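Genome packaging NTPase B204 (Sulfolobus turreted icosahedral virus 2, PDB 4KFU) probably hydrolyses ATP to power packaging of the viral DNA into its capsid, as a P-loop ATPase of the FtsK-HerA superfamily. Local coordinates at residues Tyr36-His41 with Val99-Glu104; Ala87-Ser92 with Arg127-Gly132; Ser65-Val70 with Lys93-Thr98. One frame throughout, in Å; residues are numbered along the deposited sequence.

Contact 1: Tyr36-His41 with Val99-Glu104. With ZN (zinc ion), chain L.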
# COMPACT_ATOMS: atom_id res chain seq x y z
N TYR A 36 -11.41 0.05 -6.22
CA TYR A 36 -10.48 -0.24 -5.13
C TYR A 36 -11.16 -0.82 -3.90
O TYR A 36 -12.36 -0.60 -3.64
CB TYR A 36 -9.62 0.98 -4.77
CG TYR A 36 -10.40 2.22 -4.37
CD1 TYR A 36 -11.04 2.30 -3.13
CD2 TYR A 36 -10.47 3.33 -5.20
CE1 TYR A 36 -11.74 3.43 -2.75
CE2 TYR A 36 -11.17 4.46 -4.83
CZ TYR A 36 -11.80 4.50 -3.61
OH TYR A 36 -12.49 5.63 -3.22
N ILE A 37 -10.37 -1.58 -3.15
CA ILE A 37 -10.76 -2.15 -1.87
C ILE A 37 -9.77 -1.65 -0.83
O ILE A 37 -8.54 -1.82 -1.00
CB ILE A 37 -10.69 -3.70 -1.91
CG1 ILE A 37 -11.51 -4.25 -3.07
CG2 ILE A 37 -11.14 -4.30 -0.58
CD1 ILE A 37 -11.28 -5.72 -3.34
N ILE A 38 -10.26 -1.01 0.24
CA ILE A 38 -9.36 -0.54 1.29
C ILE A 38 -9.43 -1.37 2.56
O ILE A 38 -10.50 -1.46 3.21
CB ILE A 38 -9.64 0.94 1.66
CG1 ILE A 38 -9.63 1.82 0.40
CG2 ILE A 38 -8.63 1.42 2.68
CD1 ILE A 38 -10.03 3.28 0.68
N ASP A 39 -8.30 -1.97 2.93
CA ASP A 39 -8.14 -2.71 4.19
C ASP A 39 -7.70 -1.69 5.24
O ASP A 39 -6.54 -1.28 5.28
CB ASP A 39 -7.11 -3.82 3.99
CG ASP A 39 -6.78 -4.59 5.28
OD1 ASP A 39 -7.56 -4.55 6.25
OD2 ASP A 39 -5.71 -5.25 5.32
N ASP A 40 -8.65 -1.29 6.09
CA ASP A 40 -8.49 -0.17 7.03
C ASP A 40 -8.35 -0.67 8.48
O ASP A 40 -9.19 -1.45 8.96
CB ASP A 40 -9.73 0.74 6.92
CG ASP A 40 -9.55 2.12 7.58
OD1 ASP A 40 -8.66 2.30 8.44
OD2 ASP A 40 -10.34 3.02 7.24
N HIS A 41 -7.31 -0.23 9.17
CA HIS A 41 -7.07 -0.71 10.53
C HIS A 41 -7.28 0.34 11.61
O HIS A 41 -7.18 0.05 12.81
CB HIS A 41 -5.65 -1.29 10.62
CG HIS A 41 -5.37 -2.33 9.58
ND1 HIS A 41 -4.73 -2.04 8.39
CD2 HIS A 41 -5.68 -3.65 9.54
CE1 HIS A 41 -4.64 -3.15 7.67
NE2 HIS A 41 -5.21 -4.14 8.34
N VAL A 99 -7.31 -2.15 -7.45
CA VAL A 99 -6.25 -1.93 -6.48
C VAL A 99 -6.67 -2.24 -5.04
O VAL A 99 -7.64 -1.66 -4.52
CB VAL A 99 -5.71 -0.50 -6.56
CG1 VAL A 99 -4.57 -0.35 -5.59
CG2 VAL A 99 -5.24 -0.21 -7.98
N LEU A 100 -5.96 -3.17 -4.41
CA LEU A 100 -6.14 -3.44 -2.99
C LEU A 100 -5.23 -2.51 -2.18
O LEU A 100 -4.00 -2.63 -2.25
CB LEU A 100 -5.81 -4.91 -2.68
CG LEU A 100 -5.94 -5.33 -1.22
CD1 LEU A 100 -7.35 -5.01 -0.66
CD2 LEU A 100 -5.59 -6.83 -1.01
N ILE A 101 -5.83 -1.60 -1.42
CA ILE A 101 -5.10 -0.63 -0.62
C ILE A 101 -5.05 -1.03 0.85
O ILE A 101 -6.08 -1.22 1.50
CB ILE A 101 -5.75 0.77 -0.70
CG1 ILE A 101 -5.97 1.16 -2.17
CG2 ILE A 101 -4.91 1.81 0.04
CD1 ILE A 101 -6.49 2.60 -2.36
N ILE A 102 -3.83 -1.16 1.36
CA ILE A 102 -3.62 -1.64 2.72
C ILE A 102 -2.83 -0.63 3.52
O ILE A 102 -1.60 -0.57 3.43
CB ILE A 102 -2.87 -2.98 2.73
CG1 ILE A 102 -3.52 -3.94 1.73
CG2 ILE A 102 -2.90 -3.62 4.15
CD1 ILE A 102 -3.09 -5.36 1.91
N ASP A 103 -3.53 0.20 4.29
CA ASP A 103 -2.84 1.12 5.18
C ASP A 103 -2.43 0.34 6.42
O ASP A 103 -3.03 -0.70 6.74
CB ASP A 103 -3.70 2.33 5.53
CG ASP A 103 -2.91 3.65 5.49
OD1 ASP A 103 -1.68 3.61 5.77
OD2 ASP A 103 -3.50 4.71 5.18
N GLU A 104 -1.37 0.80 7.09
CA GLU A 104 -0.79 0.05 8.21
C GLU A 104 -0.48 -1.40 7.80
O GLU A 104 -0.87 -2.35 8.49
CB GLU A 104 -1.72 0.09 9.43
CG GLU A 104 -2.19 1.50 9.84
CD GLU A 104 -3.51 1.94 9.18
OE1 GLU A 104 -4.32 1.08 8.75
OE2 GLU A 104 -3.76 3.18 9.10
ZN ZN L . -6.01 -5.85 7.49
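I101 fits its side chain against Y36 and I38 on one face of the sheet, while L100 and I37 meet on the other. On the first face I38 and I101 lie side by side, I38 CG1 within 4.2 Å of I101 CB. I101 swings its tip under the root of the tyrosine, CD1 resting 4.3 Å from Y36 CB. The ring itself leaves the contact, its CG set between backbone N and carbonyl carbon (chi1 58°), and sends OH to the carbonyl of F53. On the second face L100 leans CD1 over toward strand 35-40, meeting I37 CB at 3.8 Å. These bumps ride on a parallel ladder in which I37 gives and takes a backbone bond, D39 N gives one to I101 O at 2.7 Å, and the return bond from D103 N to D39 O is weak. Strand 98-102 is central to the P-loop ATPase core, and the hydrophobic run ending in D103-E104 fits a Walker B motif; D103 OD2 hydrogen-bonds Y50 OH and S18 OG of the P-loop, and the carboxylate lies near the bound magnesium. At its C-terminal end strand 35-40 reaches a zinc site, D39 still within the ladder and H41 just past it. D39 holds the metal with both carboxylate oxygens and H41 with NE2 at 2.1 Å, D73 and H108 completing the shell. I102 CG2 packs against both ligands, 3.5 Å from D39 OD2 and at the edge of the H41 imidazole. With NE2 taken by zinc, H41 ND1 donates in its ring plane to the anti lone pair of E104 OE1 at 3.2 Å, the ring standing 90° to the carboxylate. H41 N grips that oxygen from the syn side at 3.3 Å, 32° out of plane, and ND1 adds a weak bond to D103 O.

Contact 2: Ala87-Ser92 with Arg127-Gly132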
# COMPACT_ATOMS: atom_id res chain seq x y z
N ALA A 87 -11.66 -12.81 -1.59
CA ALA A 87 -12.79 -11.93 -1.93
C ALA A 87 -12.35 -10.86 -2.93
O ALA A 87 -13.11 -10.45 -3.80
CB ALA A 87 -13.39 -11.30 -0.67
N SER A 88 -11.11 -10.38 -2.79
CA SER A 88 -10.60 -9.37 -3.71
C SER A 88 -10.44 -9.90 -5.13
O SER A 88 -10.70 -9.20 -6.09
CB SER A 88 -9.25 -8.81 -3.22
OG SER A 88 -9.39 -8.14 -1.97
N LYS A 89 -9.97 -11.14 -5.25
CA LYS A 89 -9.84 -11.79 -6.55
C LYS A 89 -11.21 -11.92 -7.25
O LYS A 89 -11.33 -11.68 -8.46
CB LYS A 89 -9.16 -13.15 -6.40
CG LYS A 89 -7.65 -13.06 -6.15
CD LYS A 89 -6.93 -14.39 -6.39
CE LYS A 89 -7.21 -15.40 -5.30
NZ LYS A 89 -6.36 -16.62 -5.48
N LEU A 90 -12.23 -12.30 -6.50
CA LEU A 90 -13.58 -12.38 -7.07
C LEU A 90 -14.11 -10.98 -7.42
O LEU A 90 -14.73 -10.79 -8.47
CB LEU A 90 -14.53 -13.15 -6.15
CG LEU A 90 -14.17 -14.64 -6.01
CD1 LEU A 90 -15.00 -15.33 -4.93
CD2 LEU A 90 -14.32 -15.38 -7.34
N HIS A 91 -13.85 -10.01 -6.55
CA HIS A 91 -14.15 -8.62 -6.86
C HIS A 91 -13.53 -8.22 -8.20
O HIS A 91 -14.15 -7.53 -9.00
CB HIS A 91 -13.62 -7.70 -5.76
CG HIS A 91 -13.75 -6.24 -6.08
ND1 HIS A 91 -14.61 -5.42 -5.39
CD2 HIS A 91 -13.12 -5.46 -6.99
CE1 HIS A 91 -14.51 -4.19 -5.87
NE2 HIS A 91 -13.62 -4.19 -6.84
N SER A 92 -12.29 -8.66 -8.44
CA SER A 92 -11.57 -8.31 -9.66
C SER A 92 -12.18 -8.98 -10.90
O SER A 92 -12.16 -8.41 -12.00
CB SER A 92 -10.08 -8.69 -9.53
OG SER A 92 -9.41 -8.51 -10.76
N ARG A 127 -0.62 -9.65 -10.81
CA ARG A 127 -1.11 -9.27 -12.13
C ARG A 127 -2.08 -10.32 -12.68
O ARG A 127 -3.11 -9.98 -13.25
CB ARG A 127 0.05 -9.02 -13.10
CG ARG A 127 1.03 -7.94 -12.63
CD ARG A 127 1.66 -7.21 -13.81
NE ARG A 127 2.93 -6.57 -13.45
CZ ARG A 127 3.04 -5.32 -13.00
NH1 ARG A 127 1.97 -4.56 -12.85
NH2 ARG A 127 4.24 -4.83 -12.71
N HIS A 128 -1.76 -11.59 -12.48
CA HIS A 128 -2.63 -12.67 -12.93
C HIS A 128 -3.93 -12.68 -12.12
O HIS A 128 -4.97 -13.12 -12.61
CB HIS A 128 -1.91 -14.02 -12.83
CG HIS A 128 -2.83 -15.20 -12.98
ND1 HIS A 128 -3.42 -15.82 -11.91
CD2 HIS A 128 -3.25 -15.86 -14.08
CE1 HIS A 128 -4.17 -16.82 -12.34
NE2 HIS A 128 -4.08 -16.87 -13.66
N ALA A 129 -3.86 -12.18 -10.89
CA ALA A 129 -5.03 -12.13 -10.02
C ALA A 129 -5.86 -10.89 -10.32
O ALA A 129 -6.97 -10.73 -9.78
CB ALA A 129 -4.60 -12.13 -8.55
N GLY A 130 -5.32 -10.02 -11.17
CA GLY A 130 -5.97 -8.77 -11.55
C GLY A 130 -6.01 -7.76 -10.42
O GLY A 130 -6.93 -6.96 -10.33
N LEU A 131 -5.02 -7.82 -9.53
CA LEU A 131 -4.99 -6.93 -8.38
C LEU A 131 -3.68 -6.15 -8.28
O LEU A 131 -2.59 -6.74 -8.23
CB LEU A 131 -5.22 -7.73 -7.09
CG LEU A 131 -6.62 -8.34 -6.88
CD1 LEU A 131 -6.59 -9.40 -5.82
CD2 LEU A 131 -7.63 -7.26 -6.51
N GLY A 132 -3.78 -4.83 -8.25
CA GLY A 132 -2.65 -4.01 -7.84
C GLY A 132 -2.66 -3.91 -6.33
O GLY A 132 -3.66 -4.24 -5.68
O HOH W 1 -9.11 -12.43 -9.93
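A small, partly buried helix-to-turn contact joins S88, K89 and S92 of helix 78-95 to A129, G130 and L131, where a type I turn leads into strand 131-137. L131 is the apolar wedge: its CD1 lies 3.8 Å from S88 CB and also touches K89 CG, the side chains of K89 and L131 crossing at about a right angle, while CD2 sits 3.7 Å from S88 O. Alongside, the methylene arm of K89 passes A129, CD to CB 3.9 Å, before its amine goes on to a salt bridge with E121. The polar half is built on S92. Its CB already points at the turn, and chi1 of 173°, which turns OG away from the backbone N, carries the hydroxyl on to the G130 carbonyl. OG donates to G130 O at 3.0 Å from above the carbonyl plane, 43° out of it, and G130 has no side chain to collide with the hydroxyl. One water bridges the backbones, donating to K89 O at 2.8 Å and to A129 O at 2.7 Å. Helix 78-95 links strands 68-72 and 98-102, and its packing here over the start of strand 131-137 belongs to the layered alpha/beta architecture of P-loop ATPases.

Contact 3: Ser65-Val70 with Lys93-Thr98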
# COMPACT_ATOMS: atom_id res chain seq x y z
N SER A 65 -19.14 -7.30 -4.33
CA SER A 65 -20.16 -6.63 -5.13
C SER A 65 -20.05 -5.10 -5.24
O SER A 65 -20.49 -4.52 -6.23
CB SER A 65 -21.57 -7.02 -4.66
OG SER A 65 -21.82 -6.55 -3.35
N LYS A 66 -19.49 -4.46 -4.21
CA LYS A 66 -19.41 -3.00 -4.18
C LYS A 66 -18.17 -2.50 -4.91
O LYS A 66 -17.05 -2.96 -4.65
CB LYS A 66 -19.41 -2.50 -2.73
CG LYS A 66 -20.67 -2.86 -1.94
CD LYS A 66 -21.90 -2.15 -2.50
CE LYS A 66 -23.17 -2.60 -1.78
NZ LYS A 66 -23.33 -4.08 -1.89
N GLN A 67 -18.37 -1.55 -5.83
CA GLN A 67 -17.29 -1.06 -6.70
C GLN A 67 -16.16 -0.36 -5.92
O GLN A 67 -14.99 -0.64 -6.14
CB GLN A 67 -17.84 -0.13 -7.78
CG GLN A 67 -16.80 0.28 -8.83
CD GLN A 67 -17.36 1.28 -9.84
OE1 GLN A 67 -18.32 1.99 -9.55
NE2 GLN A 67 -16.75 1.33 -11.02
N TYR A 68 -16.54 0.54 -5.01
CA TYR A 68 -15.58 1.18 -4.13
C TYR A 68 -15.88 0.78 -2.70
O TYR A 68 -16.94 1.11 -2.16
CB TYR A 68 -15.60 2.70 -4.32
CG TYR A 68 -15.20 3.10 -5.72
CD1 TYR A 68 -13.87 3.04 -6.12
CD2 TYR A 68 -16.15 3.50 -6.66
CE1 TYR A 68 -13.49 3.39 -7.41
CE2 TYR A 68 -15.78 3.85 -7.95
CZ TYR A 68 -14.45 3.80 -8.31
OH TYR A 68 -14.07 4.14 -9.59
N VAL A 69 -14.95 0.05 -2.08
CA VAL A 69 -15.26 -0.62 -0.82
C VAL A 69 -14.19 -0.43 0.25
O VAL A 69 -12.98 -0.43 -0.03
CB VAL A 69 -15.60 -2.12 -1.07
CG1 VAL A 69 -14.50 -2.79 -1.86
CG2 VAL A 69 -15.85 -2.87 0.24
N VAL A 70 -14.66 -0.26 1.48
CA VAL A 70 -13.80 -0.05 2.63
C VAL A 70 -14.12 -1.11 3.67
O VAL A 70 -15.28 -1.27 4.07
CB VAL A 70 -14.03 1.35 3.23
CG1 VAL A 70 -13.16 1.56 4.47
CG2 VAL A 70 -13.77 2.43 2.19
N LYS A 93 -12.70 -10.19 -10.71
CA LYS A 93 -13.41 -10.88 -11.77
C LYS A 93 -14.58 -10.01 -12.26
O LYS A 93 -14.78 -9.85 -13.46
CB LYS A 93 -13.94 -12.23 -11.28
CG LYS A 93 -12.90 -13.35 -11.25
CD LYS A 93 -12.15 -13.45 -12.58
CE LYS A 93 -11.46 -14.80 -12.73
NZ LYS A 93 -10.57 -15.13 -11.57
N LYS A 94 -15.32 -9.44 -11.32
CA LYS A 94 -16.48 -8.63 -11.65
C LYS A 94 -16.10 -7.26 -12.20
O LYS A 94 -16.55 -6.88 -13.28
CB LYS A 94 -17.39 -8.46 -10.43
CG LYS A 94 -18.60 -7.55 -10.66
CD LYS A 94 -19.44 -7.44 -9.39
CE LYS A 94 -20.93 -7.35 -9.71
NZ LYS A 94 -21.45 -5.96 -9.66
N TYR A 95 -15.26 -6.54 -11.46
CA TYR A 95 -14.96 -5.14 -11.79
C TYR A 95 -13.71 -4.93 -12.62
O TYR A 95 -13.36 -3.79 -12.92
CB TYR A 95 -14.87 -4.29 -10.52
CG TYR A 95 -16.20 -4.08 -9.83
CD1 TYR A 95 -16.51 -4.75 -8.65
CD2 TYR A 95 -17.16 -3.24 -10.38
CE1 TYR A 95 -17.74 -4.57 -8.03
CE2 TYR A 95 -18.39 -3.05 -9.77
CZ TYR A 95 -18.67 -3.72 -8.59
OH TYR A 95 -19.90 -3.53 -7.99
N GLY A 96 -13.03 -6.00 -13.01
CA GLY A 96 -11.78 -5.86 -13.74
C GLY A 96 -10.64 -5.48 -12.81
O GLY A 96 -10.78 -5.57 -11.58
N THR A 97 -9.51 -5.04 -13.36
CA THR A 97 -8.32 -4.76 -12.54
C THR A 97 -8.60 -3.80 -11.39
O THR A 97 -9.10 -2.69 -11.58
CB THR A 97 -7.13 -4.26 -13.38
OG1 THR A 97 -6.85 -5.20 -14.43
CG2 THR A 97 -5.88 -4.14 -12.50
N THR A 98 -8.29 -4.26 -10.18
CA THR A 98 -8.64 -3.54 -8.96
C THR A 98 -7.37 -3.29 -8.13
O THR A 98 -6.46 -4.12 -8.12
CB THR A 98 -9.64 -4.38 -8.12
OG1 THR A 98 -10.87 -4.53 -8.85
CG2 THR A 98 -9.94 -3.74 -6.77
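Q67 lays its backbone and the start of its side chain over one face of the Y95 ring. The CA is the CH-pi donor, 3.8 Å from the ring centroid and 21° off the normal, and farther along Q67 CB meets Y95 CE2 at 3.6 Å. Chi1 of -173° and chi2 of -176° keep the Q67 chain straight as it crosses the tyrosine obliquely, its CG lying 3.8 Å from Y95 CE2. On the opposite face CG of the adjacent K94 lies over the rim, about 4.0 Å above the ring plane. The S65 carbonyl is modelled at the ring edge, but its oxygen clashes with Y95 OH, which leaves this approach doubtful. In the next shell H91 meets the ring of Y95, and S35 touches both Q67 and Y95. Two helix ends set the partners: helix 60-65 gives way at K66, with S65 OG bonded back to S61 O, and helix 78-95 ends at Y95, G96 being the first residue to leave helical angles, with positive phi. At this surface position the better-supported part of the contact is thus CH-pi and dispersion over an aromatic face, with no cross-segment hydrogen bond established by the model.

Overall arrangement
Along the chain the segments run 36-41, 65-70, 87-92, 93-98, 99-104 and 127-132, so contact 3 falls within the span of contact 1, whereas contact 2 alternates with both. All three gather about the parallel part of one mixed sheet: strands 68-72, 35-40, 98-102 and 131-137 are consecutive neighbours, and helix 78-95 serves contacts 2 and 3. The centres of contacts 2 and 3 lie about 9 Å apart, each about 13 Å from that of contact 1. Contact 1 is buried, carrying zinc ligands and the probable Walker B end; contacts 2 and 3 lie nearer the strands' N-terminal ends, where helix 78-95 meets the start of strand 131-137 and the loop before strand 68-72.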